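Local atomic coordinates of sensor protein (Rhodopseudomonas palustris, PDB entry 2OOL), a protein that senses light through a covalently bound bilin chromophore held in this N-terminal domain and, as a whole protein, probably signals as a histidine kinase. Residues R175-D180 with R304-E309; D180-Y185 with G294-H299. All blocks are in the same frame, centred on the assembly; numbering follows the deposited sequence.

Contact 1 of 2, residues R175-D180 with R304-E309; sequences RITGFD and RFVSYE
The backbones come closest where Thr177 faces Val306, their CA atoms 6.4 Å apart, and they separate to 8.0 Å between the CA atoms of Phe179 and Arg304. Arg304 bridges the wider part. Its CG stands anti to the backbone N (chi1 -179°) and the chain stays extended out to NE, which carries the guanidinium to the carbonyl of Thr177. Arg304 NE donates to Thr177 O at 3.2 Å, in the carbonyl plane but 26° out of the guanidinium plane; NH2 adds a weak bond to the same oxygen. Water 1 also donates to Thr177 O, 2.9 Å away, and to Phe305 O, so a second, solvent-mediated link joins the segments. Thr177 is the last residue of helix 162-177 in this GAF domain, and the negative end of the helix dipole would probably favour the arginine's charge. Gly178 leaves the helix with positive phi; its CA lies over one face of the guanidinium, where any side chain would run into NH2. The Phe179 ring and the Arg304 chain lie alongside each other, pointing opposite ways, the ring plane 87° from the guanidinium and Phe179 CE1 3.7 Å from Arg304 CG. Phe179 CE1 also presses closely on Val306 CG2, at 3.3 Å. Next to Val306 in the chain, Ser307 is the N-cap residue of helix 308-332, its OG also bonded to Asp137.

Contact 2 of 2, residues D180-Y185 with G294-H299; sequences DRIKVY and GMISCH. With LBV (3-[2-[(Z)-[3-(2-carboxyethyl)-5-[(Z)-(4-ethenyl-3-methyl-5-oxidanylidene-pyrrol-2-ylidene)methyl]-4-methyl-pyrrol-1-ium -2-ylidene]methyl]-5-[(Z)-[(3E)-3-ethylidene-4-methyl-5-oxidanylidene-pyrrolidin-2-ylidene]methyl]-4-methyl-1H-pyrrol-3- yl]propanoic acid), chain C.
Arg181 pairs with His299, Lys183 with Ser297 and Tyr185 with Met295 as hydrogen-bonded antiparallel pairs, the strand axes 4.7 Å apart. The tight side is apolar: Ile182 CD1 meets Cys298 CB at 3.5 Å, and Ile182 CG2 meets Ile296 CG2 at 3.6 Å. Looser is the partly exposed end, where a classic beta bulge sets both Asp180 and Arg181 opposite His299 and Asp180 touches only lightly. The face of Arg181, Lys183, Ser297 and His299 is buried and largely polar, with the bilin beyond it. There Arg181, bent at chi3 (62°), sends NH1 to His299 ND1 at 2.9 Å, a bond lying in both the ring and guanidinium planes, while Lys183 CE sits over a face of the imidazole. Ser297 OG donates to LBV O_D at 2.7 Å, and His299 CE1 borders the same oxygen. With an alanine here in place of His299, Arg181 NH1 would probably lose this acceptor and a gap would open beside the chromophore carbonyl. Met295 CE reaches another ring of the bilin, near CMC. In the GAF sheet these are central strands, flanked by 193-200 and 280-288; helix 162-177 packs on the apolar face through Ala170, Val173 and Cys166.

Overall arrangement
From the N terminus the chain makes the strands up to 128-134 and helix 142-157 before helix 162-177, whose end opens contact 1; Asp180, shared by both contacts, leads directly into strand 181-187 and contact 2. The chain then makes the intervening strands and helices of the GAF domain and returns along 294-299, closing contact 2 after 108 residues. Shortly afterwards 304-309 closes contact 1 around it, so the two nest without crossing. They touch: Phe179 CD2 lies 3.5 Å from Cys298 O. Contact 2 joins two central strands lining the bilin pocket, whereas contact 1 ties the C-terminal end of helix 162-177 and the turn after it to the loop leading into helix 308-332.

Contact 1 of 2, residues R175-D180 with R304-E309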
ATOM      1  N   ARG A 175     -13.526  -2.276  -1.570  1.00 56.71           N
ATOM      2  CA  ARG A 175     -13.103  -1.681  -0.296  1.00 57.74           C
ATOM      3  C   ARG A 175     -12.488  -0.285  -0.426  1.00 58.00           C
ATOM      4  O   ARG A 175     -12.817   0.615   0.343  1.00 59.16           O
ATOM      5  CB  ARG A 175     -12.055  -2.577   0.364  1.00 58.37           C
ATOM      6  CG  ARG A 175     -12.057  -2.559   1.888  1.00 59.64           C
ATOM      7  CD  ARG A 175     -11.155  -3.674   2.422  1.00 62.03           C
ATOM      8  NE  ARG A 175     -11.861  -4.957   2.517  1.00 66.24           N
ATOM      9  CZ  ARG A 175     -11.587  -6.086   1.847  1.00 66.40           C
ATOM     10  NH1 ARG A 175     -10.575  -6.179   1.000  1.00 64.74           N
ATOM     11  NH2 ARG A 175     -12.336  -7.173   2.083  1.00 67.34           N
ATOM     12  N   ILE A 176     -11.617  -0.098  -1.407  1.00 57.33           N
ATOM     13  CA  ILE A 176     -10.807   1.112  -1.464  1.00 57.02           C
ATOM     14  C   ILE A 176     -11.338   2.135  -2.448  1.00 56.72           C
ATOM     15  O   ILE A 176     -10.897   3.271  -2.411  1.00 57.19           O
ATOM     16  CB  ILE A 176      -9.323   0.782  -1.743  1.00 56.52           C
ATOM     17  CG1 ILE A 176      -9.146   0.199  -3.149  1.00 57.41           C
ATOM     18  CG2 ILE A 176      -8.783  -0.222  -0.668  1.00 57.05           C
ATOM     19  CD1 ILE A 176      -7.683  -0.116  -3.512  1.00 56.38           C
ATOM     20  N   THR A 177     -12.278   1.751  -3.307  1.00 56.22           N
ATOM     21  CA  THR A 177     -12.892   2.667  -4.266  1.00 55.91           C
ATOM     22  C   THR A 177     -14.248   3.168  -3.791  1.00 56.15           C
ATOM     23  O   THR A 177     -14.686   4.247  -4.169  1.00 57.87           O
ATOM     24  CB  THR A 177     -13.049   2.033  -5.696  1.00 55.99           C
ATOM     25  OG1 THR A 177     -13.884   0.873  -5.683  1.00 53.13           O
ATOM     26  CG2 THR A 177     -11.705   1.653  -6.305  1.00 55.89           C
ATOM     27  N   GLY A 178     -14.934   2.361  -2.993  1.00 56.31           N
ATOM     28  CA  GLY A 178     -16.315   2.624  -2.638  1.00 56.32           C
ATOM     29  C   GLY A 178     -17.341   2.449  -3.740  1.00 56.43           C
ATOM     30  O   GLY A 178     -18.493   2.813  -3.564  1.00 56.06           O
ATOM     31  N   PHE A 179     -16.949   1.898  -4.884  1.00 56.37           N
ATOM     32  CA  PHE A 179     -17.875   1.787  -6.016  1.00 55.71           C
ATOM     33  C   PHE A 179     -18.874   0.673  -5.675  1.00 55.05           C
ATOM     34  O   PHE A 179     -18.555  -0.282  -4.963  1.00 55.30           O
ATOM     35  CB  PHE A 179     -17.139   1.507  -7.340  1.00 56.08           C
ATOM     36  CG  PHE A 179     -16.786   2.749  -8.151  1.00 55.58           C
ATOM     37  CD1 PHE A 179     -16.247   3.900  -7.555  1.00 56.10           C
ATOM     38  CD2 PHE A 179     -16.960   2.745  -9.516  1.00 55.32           C
ATOM     39  CE1 PHE A 179     -15.905   4.992  -8.314  1.00 57.63           C
ATOM     40  CE2 PHE A 179     -16.613   3.828 -10.299  1.00 55.08           C
ATOM     41  CZ  PHE A 179     -16.086   4.964  -9.698  1.00 57.35           C
ATOM     42  N   ASP A 180     -20.097   0.822  -6.167  1.00 54.70           N
ATOM     43  CA  ASP A 180     -21.187  -0.143  -5.958  1.00 54.48           C
ATOM     44  C   ASP A 180     -20.953  -1.602  -6.402  1.00 53.99           C
ATOM     45  O   ASP A 180     -21.481  -2.524  -5.808  1.00 54.12           O
ATOM     46  CB  ASP A 180     -22.429   0.413  -6.683  1.00 55.34           C
ATOM     47  CG  ASP A 180     -23.048   1.598  -5.945  1.00 55.06           C
ATOM     48  OD1 ASP A 180     -22.908   1.607  -4.712  1.00 57.74           O
ATOM     49  OD2 ASP A 180     -23.652   2.507  -6.559  1.00 56.65           O
ATOM     50  N   ARG A 304     -18.933   9.570  -9.462  1.00 55.86           N
ATOM     51  CA  ARG A 304     -17.969   9.433  -8.385  1.00 56.23           C
ATOM     52  C   ARG A 304     -16.512   9.364  -8.842  1.00 56.70           C
ATOM     53  O   ARG A 304     -16.185   8.569  -9.755  1.00 56.75           O
ATOM     54  CB  ARG A 304     -18.276   8.176  -7.637  1.00 56.62           C
ATOM     55  CG  ARG A 304     -17.350   7.912  -6.469  1.00 57.06           C
ATOM     56  CD  ARG A 304     -17.908   6.766  -5.603  1.00 59.66           C
ATOM     57  NE  ARG A 304     -16.970   6.481  -4.522  1.00 61.74           N
ATOM     58  CZ  ARG A 304     -17.219   6.666  -3.238  1.00 64.75           C
ATOM     59  NH1 ARG A 304     -18.411   7.062  -2.840  1.00 67.40           N
ATOM     60  NH2 ARG A 304     -16.283   6.389  -2.336  1.00 68.14           N
ATOM     61  N   PHE A 305     -15.641  10.097  -8.141  1.00 55.88           N
ATOM     62  CA  PHE A 305     -14.233  10.197  -8.506  1.00 56.85           C
ATOM     63  C   PHE A 305     -13.384   9.347  -7.595  1.00 56.98           C
ATOM     64  O   PHE A 305     -13.682   9.187  -6.424  1.00 58.33           O
ATOM     65  CB  PHE A 305     -13.756  11.649  -8.425  1.00 56.75           C
ATOM     66  CG  PHE A 305     -12.317  11.860  -8.882  1.00 56.36           C
ATOM     67  CD1 PHE A 305     -11.326  12.222  -7.971  1.00 55.26           C
ATOM     68  CD2 PHE A 305     -11.964  11.683 -10.213  1.00 57.38           C
ATOM     69  CE1 PHE A 305     -10.026  12.421  -8.372  1.00 56.12           C
ATOM     70  CE2 PHE A 305     -10.658  11.868 -10.636  1.00 58.10           C
ATOM     71  CZ  PHE A 305      -9.668  12.251  -9.695  1.00 56.98           C
ATOM     72  N   VAL A 306     -12.321   8.804  -8.154  1.00 56.37           N
ATOM     73  CA  VAL A 306     -11.358   8.020  -7.422  1.00 56.62           C
ATOM     74  C   VAL A 306      -9.990   8.656  -7.667  1.00 55.74           C
ATOM     75  O   VAL A 306      -9.610   8.912  -8.833  1.00 55.79           O
ATOM     76  CB  VAL A 306     -11.377   6.499  -7.899  1.00 57.30           C
ATOM     77  CG1 VAL A 306     -10.375   5.652  -7.111  1.00 56.68           C
ATOM     78  CG2 VAL A 306     -12.758   5.919  -7.743  1.00 56.43           C
ATOM     79  N   SER A 307      -9.272   8.990  -6.593  1.00 54.81           N
ATOM     80  CA  SER A 307      -8.001   9.772  -6.746  1.00 55.07           C
ATOM     81  C   SER A 307      -6.909   8.999  -7.472  1.00 54.12           C
ATOM     82  O   SER A 307      -6.960   7.798  -7.566  1.00 53.83           O
ATOM     83  CB  SER A 307      -7.452  10.204  -5.389  1.00 55.03           C
ATOM     84  OG  SER A 307      -6.810   9.105  -4.748  1.00 54.90           O
ATOM     85  N   TYR A 308      -5.888   9.680  -7.979  1.00 54.94           N
ATOM     86  CA  TYR A 308      -4.864   9.003  -8.735  1.00 54.58           C
ATOM     87  C   TYR A 308      -4.205   7.871  -7.928  1.00 55.54           C
ATOM     88  O   TYR A 308      -3.907   6.789  -8.476  1.00 53.91           O
ATOM     89  CB  TYR A 308      -3.804   9.989  -9.135  1.00 56.75           C
ATOM     90  CG  TYR A 308      -2.861   9.499 -10.189  1.00 57.34           C
ATOM     91  CD1 TYR A 308      -3.226   9.517 -11.520  1.00 58.61           C
ATOM     92  CD2 TYR A 308      -1.605   9.045  -9.857  1.00 57.99           C
ATOM     93  CE1 TYR A 308      -2.349   9.096 -12.499  1.00 58.57           C
ATOM     94  CE2 TYR A 308      -0.719   8.627 -10.830  1.00 56.80           C
ATOM     95  CZ  TYR A 308      -1.101   8.640 -12.137  1.00 57.82           C
ATOM     96  OH  TYR A 308      -0.223   8.226 -13.123  1.00 61.46           O
ATOM     97  N   GLU A 309      -3.932   8.149  -6.647  1.00 54.60           N
ATOM     98  CA  GLU A 309      -3.236   7.227  -5.785  1.00 54.95           C
ATOM     99  C   GLU A 309      -4.099   5.976  -5.507  1.00 55.24           C
ATOM    100  O   GLU A 309      -3.560   4.875  -5.443  1.00 55.50           O
ATOM    101  CB  GLU A 309      -2.849   7.889  -4.433  1.00 55.66           C
ATOM    102  CG  GLU A 309      -1.838   9.061  -4.512  1.00 56.69           C
ATOM    103  CD  GLU A 309      -2.503  10.437  -4.576  1.00 59.81           C
ATOM    104  OE1 GLU A 309      -3.605  10.549  -5.175  1.00 58.76           O
ATOM    105  OE2 GLU A 309      -1.924  11.406  -4.010  1.00 62.65           O
TER
HETATM  106  O   HOH W   1     -13.735   6.962  -4.315  1.00 58.95           O

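Contact 2 of 2, residues D180-Y185 with G294-H299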
ATOM      1  N   ASP A 180     -20.097   0.822  -6.167  1.00 54.70           N
ATOM      2  CA  ASP A 180     -21.187  -0.143  -5.958  1.00 54.48           C
ATOM      3  C   ASP A 180     -20.953  -1.602  -6.402  1.00 53.99           C
ATOM      4  O   ASP A 180     -21.481  -2.524  -5.808  1.00 54.12           O
ATOM      5  CB  ASP A 180     -22.429   0.413  -6.683  1.00 55.34           C
ATOM      6  CG  ASP A 180     -23.048   1.598  -5.945  1.00 55.06           C
ATOM      7  OD1 ASP A 180     -22.908   1.607  -4.712  1.00 57.74           O
ATOM      8  OD2 ASP A 180     -23.652   2.507  -6.559  1.00 56.65           O
ATOM      9  N   ARG A 181     -20.189  -1.814  -7.464  1.00 53.72           N
ATOM     10  CA  ARG A 181     -20.067  -3.131  -8.104  1.00 53.46           C
ATOM     11  C   ARG A 181     -18.754  -3.265  -8.841  1.00 52.25           C
ATOM     12  O   ARG A 181     -18.449  -2.468  -9.716  1.00 52.14           O
ATOM     13  CB  ARG A 181     -21.205  -3.335  -9.111  1.00 53.79           C
ATOM     14  CG  ARG A 181     -21.266  -4.747  -9.729  1.00 54.59           C
ATOM     15  CD  ARG A 181     -22.477  -4.904 -10.633  1.00 53.62           C
ATOM     16  NE  ARG A 181     -22.459  -3.998 -11.781  1.00 55.63           N
ATOM     17  CZ  ARG A 181     -23.536  -3.640 -12.470  1.00 54.19           C
ATOM     18  NH1 ARG A 181     -23.405  -2.853 -13.497  1.00 52.54           N
ATOM     19  NH2 ARG A 181     -24.732  -4.067 -12.153  1.00 54.76           N
ATOM     20  N   ILE A 182     -17.961  -4.252  -8.453  1.00 51.73           N
ATOM     21  CA  ILE A 182     -16.700  -4.545  -9.099  1.00 52.62           C
ATOM     22  C   ILE A 182     -16.801  -5.925  -9.735  1.00 52.81           C
ATOM     23  O   ILE A 182     -17.182  -6.890  -9.071  1.00 52.90           O
ATOM     24  CB  ILE A 182     -15.542  -4.537  -8.083  1.00 53.65           C
ATOM     25  CG1 ILE A 182     -15.555  -3.274  -7.204  1.00 52.06           C
ATOM     26  CG2 ILE A 182     -14.182  -4.750  -8.760  1.00 48.62           C
ATOM     27  CD1 ILE A 182     -15.605  -1.960  -7.896  1.00 50.24           C
ATOM     28  N   LYS A 183     -16.428  -6.015 -11.020  1.00 52.75           N
ATOM     29  CA  LYS A 183     -16.518  -7.263 -11.806  1.00 52.80           C
ATOM     30  C   LYS A 183     -15.160  -7.617 -12.372  1.00 51.91           C
ATOM     31  O   LYS A 183     -14.443  -6.760 -12.782  1.00 52.31           O
ATOM     32  CB  LYS A 183     -17.501  -7.090 -12.965  1.00 53.06           C
ATOM     33  CG  LYS A 183     -18.995  -6.886 -12.494  1.00 52.19           C
ATOM     34  CD  LYS A 183     -19.831  -6.077 -13.503  1.00 53.88           C
ATOM     35  CE  LYS A 183     -19.301  -4.663 -13.693  1.00 56.58           C
ATOM     36  NZ  LYS A 183     -19.799  -3.648 -12.761  1.00 58.72           N
ATOM     37  N   VAL A 184     -14.812  -8.898 -12.406  1.00 51.68           N
ATOM     38  CA  VAL A 184     -13.640  -9.331 -13.167  1.00 51.65           C
ATOM     39  C   VAL A 184     -14.187 -10.014 -14.420  1.00 51.81           C
ATOM     40  O   VAL A 184     -14.978 -10.944 -14.343  1.00 51.63           O
ATOM     41  CB  VAL A 184     -12.741 -10.258 -12.373  1.00 50.58           C
ATOM     42  CG1 VAL A 184     -11.513 -10.640 -13.224  1.00 50.81           C
ATOM     43  CG2 VAL A 184     -12.356  -9.566 -11.099  1.00 50.05           C
ATOM     44  N   TYR A 185     -13.786  -9.492 -15.555  1.00 52.77           N
ATOM     45  CA  TYR A 185     -14.326  -9.836 -16.864  1.00 52.81           C
ATOM     46  C   TYR A 185     -13.182 -10.478 -17.626  1.00 52.87           C
ATOM     47  O   TYR A 185     -12.138  -9.849 -17.788  1.00 52.52           O
ATOM     48  CB  TYR A 185     -14.716  -8.536 -17.589  1.00 53.69           C
ATOM     49  CG  TYR A 185     -15.427  -8.696 -18.919  1.00 54.27           C
ATOM     50  CD1 TYR A 185     -14.800  -8.361 -20.125  1.00 54.20           C
ATOM     51  CD2 TYR A 185     -16.723  -9.134 -18.976  1.00 54.84           C
ATOM     52  CE1 TYR A 185     -15.457  -8.488 -21.349  1.00 52.83           C
ATOM     53  CE2 TYR A 185     -17.396  -9.284 -20.206  1.00 54.76           C
ATOM     54  CZ  TYR A 185     -16.756  -8.936 -21.393  1.00 57.39           C
ATOM     55  OH  TYR A 185     -17.441  -9.104 -22.614  1.00 56.43           O
ATOM     56  N   GLY A 294      -8.231  -9.806 -19.666  1.00 55.06           N
ATOM     57  CA  GLY A 294      -9.489  -9.397 -19.027  1.00 54.95           C
ATOM     58  C   GLY A 294      -9.422  -7.969 -18.469  1.00 54.98           C
ATOM     59  O   GLY A 294      -8.449  -7.244 -18.690  1.00 52.43           O
ATOM     60  N   MET A 295     -10.480  -7.578 -17.751  1.00 55.19           N
ATOM     61  CA  MET A 295     -10.589  -6.255 -17.137  1.00 56.23           C
ATOM     62  C   MET A 295     -11.273  -6.353 -15.774  1.00 55.90           C
ATOM     63  O   MET A 295     -12.148  -7.197 -15.582  1.00 55.60           O
ATOM     64  CB  MET A 295     -11.470  -5.338 -17.986  1.00 57.52           C
ATOM     65  CG  MET A 295     -11.155  -5.290 -19.438  1.00 62.80           C
ATOM     66  SD  MET A 295     -10.286  -3.788 -19.958  1.00 64.39           S
ATOM     67  CE  MET A 295     -11.733  -2.791 -20.336  1.00 67.96           C
ATOM     68  N   ILE A 296     -10.840  -5.511 -14.840  1.00 54.89           N
ATOM     69  CA  ILE A 296     -11.579  -5.211 -13.625  1.00 54.18           C
ATOM     70  C   ILE A 296     -12.411  -3.995 -13.955  1.00 53.15           C
ATOM     71  O   ILE A 296     -11.881  -2.948 -14.292  1.00 52.65           O
ATOM     72  CB  ILE A 296     -10.646  -4.893 -12.453  1.00 54.24           C
ATOM     73  CG1 ILE A 296      -9.640  -6.034 -12.285  1.00 54.35           C
ATOM     74  CG2 ILE A 296     -11.459  -4.653 -11.182  1.00 55.24           C
ATOM     75  CD1 ILE A 296      -8.857  -6.013 -10.983  1.00 54.46           C
ATOM     76  N   SER A 297     -13.728  -4.178 -13.951  1.00 53.52           N
ATOM     77  CA  SER A 297     -14.678  -3.135 -14.307  1.00 53.20           C
ATOM     78  C   SER A 297     -15.480  -2.743 -13.058  1.00 53.21           C
ATOM     79  O   SER A 297     -16.086  -3.596 -12.411  1.00 52.44           O
ATOM     80  CB  SER A 297     -15.658  -3.688 -15.332  1.00 53.96           C
ATOM     81  OG  SER A 297     -16.624  -2.726 -15.749  1.00 53.34           O
ATOM     82  N   CYS A 298     -15.464  -1.450 -12.752  1.00 53.37           N
ATOM     83  CA  CYS A 298     -16.011  -0.880 -11.539  1.00 52.93           C
ATOM     84  C   CYS A 298     -17.144   0.113 -11.908  1.00 52.73           C
ATOM     85  O   CYS A 298     -16.924   1.071 -12.600  1.00 51.86           O
ATOM     86  CB  CYS A 298     -14.899  -0.148 -10.779  1.00 53.08           C
ATOM     87  SG  CYS A 298     -13.289  -1.003 -10.586  1.00 55.39           S
ATOM     88  N   HIS A 299     -18.357  -0.129 -11.422  1.00 53.51           N
ATOM     89  CA  HIS A 299     -19.485   0.740 -11.725  1.00 53.13           C
ATOM     90  C   HIS A 299     -20.082   1.332 -10.442  1.00 52.84           C
ATOM     91  O   HIS A 299     -20.079   0.699  -9.383  1.00 50.70           O
ATOM     92  CB  HIS A 299     -20.583  -0.073 -12.392  1.00 53.22           C
ATOM     93  CG  HIS A 299     -20.275  -0.494 -13.789  1.00 54.73           C
ATOM     94  ND1 HIS A 299     -21.015  -1.465 -14.439  1.00 52.53           N
ATOM     95  CD2 HIS A 299     -19.290  -0.117 -14.648  1.00 51.38           C
ATOM     96  CE1 HIS A 299     -20.509  -1.646 -15.650  1.00 57.13           C
ATOM     97  NE2 HIS A 299     -19.472  -0.837 -15.805  1.00 53.70           N
TER
HETATM   98  C1A LBV C 400     -20.895  -0.869 -27.585  1.00 55.95           C
HETATM   99  C1B LBV C 400     -17.007   1.219 -27.056  1.00 50.99           C
HETATM  100  O1B LBV C 400     -13.067   6.089 -25.425  1.00 34.79           O
HETATM  101  C1C LBV C 400     -15.766  -0.037 -22.875  1.00 43.62           C
HETATM  102  O1C LBV C 400     -14.410   1.034 -17.970  1.00 38.53           O
HETATM  103  C1D LBV C 400     -18.279  -3.261 -20.480  1.00 49.75           C
HETATM  104  C2A LBV C 400     -21.059  -0.765 -29.082  1.00 54.65           C
HETATM  105  C2B LBV C 400     -15.918   2.090 -27.197  1.00 46.95           C
HETATM  106  O2B LBV C 400     -12.067   4.669 -24.071  1.00 34.47           O
HETATM  107  C2C LBV C 400     -15.157  -0.235 -21.617  1.00 40.66           C
HETATM  108  O2C LBV C 400     -16.305   1.874 -18.744  1.00 32.55           O
HETATM  109  C2D LBV C 400     -18.846  -4.552 -20.454  1.00 50.56           C
HETATM  110  C3A LBV C 400     -19.763   0.009 -29.381  1.00 55.35           C
HETATM  111  C3B LBV C 400     -15.196   2.078 -26.005  1.00 44.10           C
HETATM  112  C3C LBV C 400     -15.852  -1.262 -20.998  1.00 43.20           C
HETATM  113  C3D LBV C 400     -19.133  -4.818 -19.133  1.00 51.80           C
HETATM  114  C4A LBV C 400     -19.056   0.240 -28.169  1.00 54.88           C
HETATM  115  C4B LBV C 400     -15.836   1.142 -25.140  1.00 44.24           C
HETATM  116  C4C LBV C 400     -16.894  -1.663 -21.851  1.00 43.28           C
HETATM  117  C4D LBV C 400     -18.746  -3.691 -18.394  1.00 52.52           C
HETATM  118  CAA LBV C 400     -19.307   0.426 -30.652  1.00 55.80           C
HETATM  119  CAB LBV C 400     -13.945   2.921 -25.714  1.00 40.89           C
HETATM  120  CAC LBV C 400     -13.961   0.474 -20.940  1.00 41.48           C
HETATM  121  CAD LBV C 400     -19.726  -5.973 -18.683  1.00 50.72           C
HETATM  122  CBA LBV C 400     -19.957   0.164 -32.052  1.00 58.06           C
HETATM  123  CBB LBV C 400     -14.253   4.127 -24.849  1.00 38.07           C
HETATM  124  CBC LBV C 400     -14.423   1.790 -20.239  1.00 40.03           C
HETATM  125  CBD LBV C 400     -19.988  -6.224 -17.341  1.00 50.46           C
HETATM  126  CGB LBV C 400     -13.011   5.037 -24.775  1.00 36.62           C
HETATM  127  CGC LBV C 400     -15.108   1.555 -18.853  1.00 39.62           C
HETATM  128  CHB LBV C 400     -17.849   0.964 -28.148  1.00 49.81           C
HETATM  129  CHC LBV C 400     -15.330   0.915 -23.823  1.00 42.67           C
HETATM  130  CHD LBV C 400     -17.847  -2.667 -21.658  1.00 46.33           C
HETATM  131  CMA LBV C 400     -22.309   0.078 -29.380  0.50 56.38           C
HETATM  132  CMB LBV C 400     -15.588   2.949 -28.438  1.00 42.99           C
HETATM  133  CMC LBV C 400     -15.459  -1.788 -19.600  1.00 40.02           C
HETATM  134  CMD LBV C 400     -19.104  -5.528 -21.623  1.00 47.67           C
HETATM  135  N_A LBV C 400     -19.753  -0.290 -27.158  1.00 55.96           N
HETATM  136  O_A LBV C 400     -21.698  -1.418 -26.836  1.00 55.40           O
HETATM  137  N_B LBV C 400     -16.889   0.676 -25.832  1.00 43.22           N
HETATM  138  N_C LBV C 400     -16.794  -0.900 -22.942  1.00 43.28           N
HETATM  139  N_D LBV C 400     -18.260  -2.790 -19.246  1.00 49.36           N
HETATM  140  O_D LBV C 400     -18.827  -3.507 -17.167  1.00 48.55           O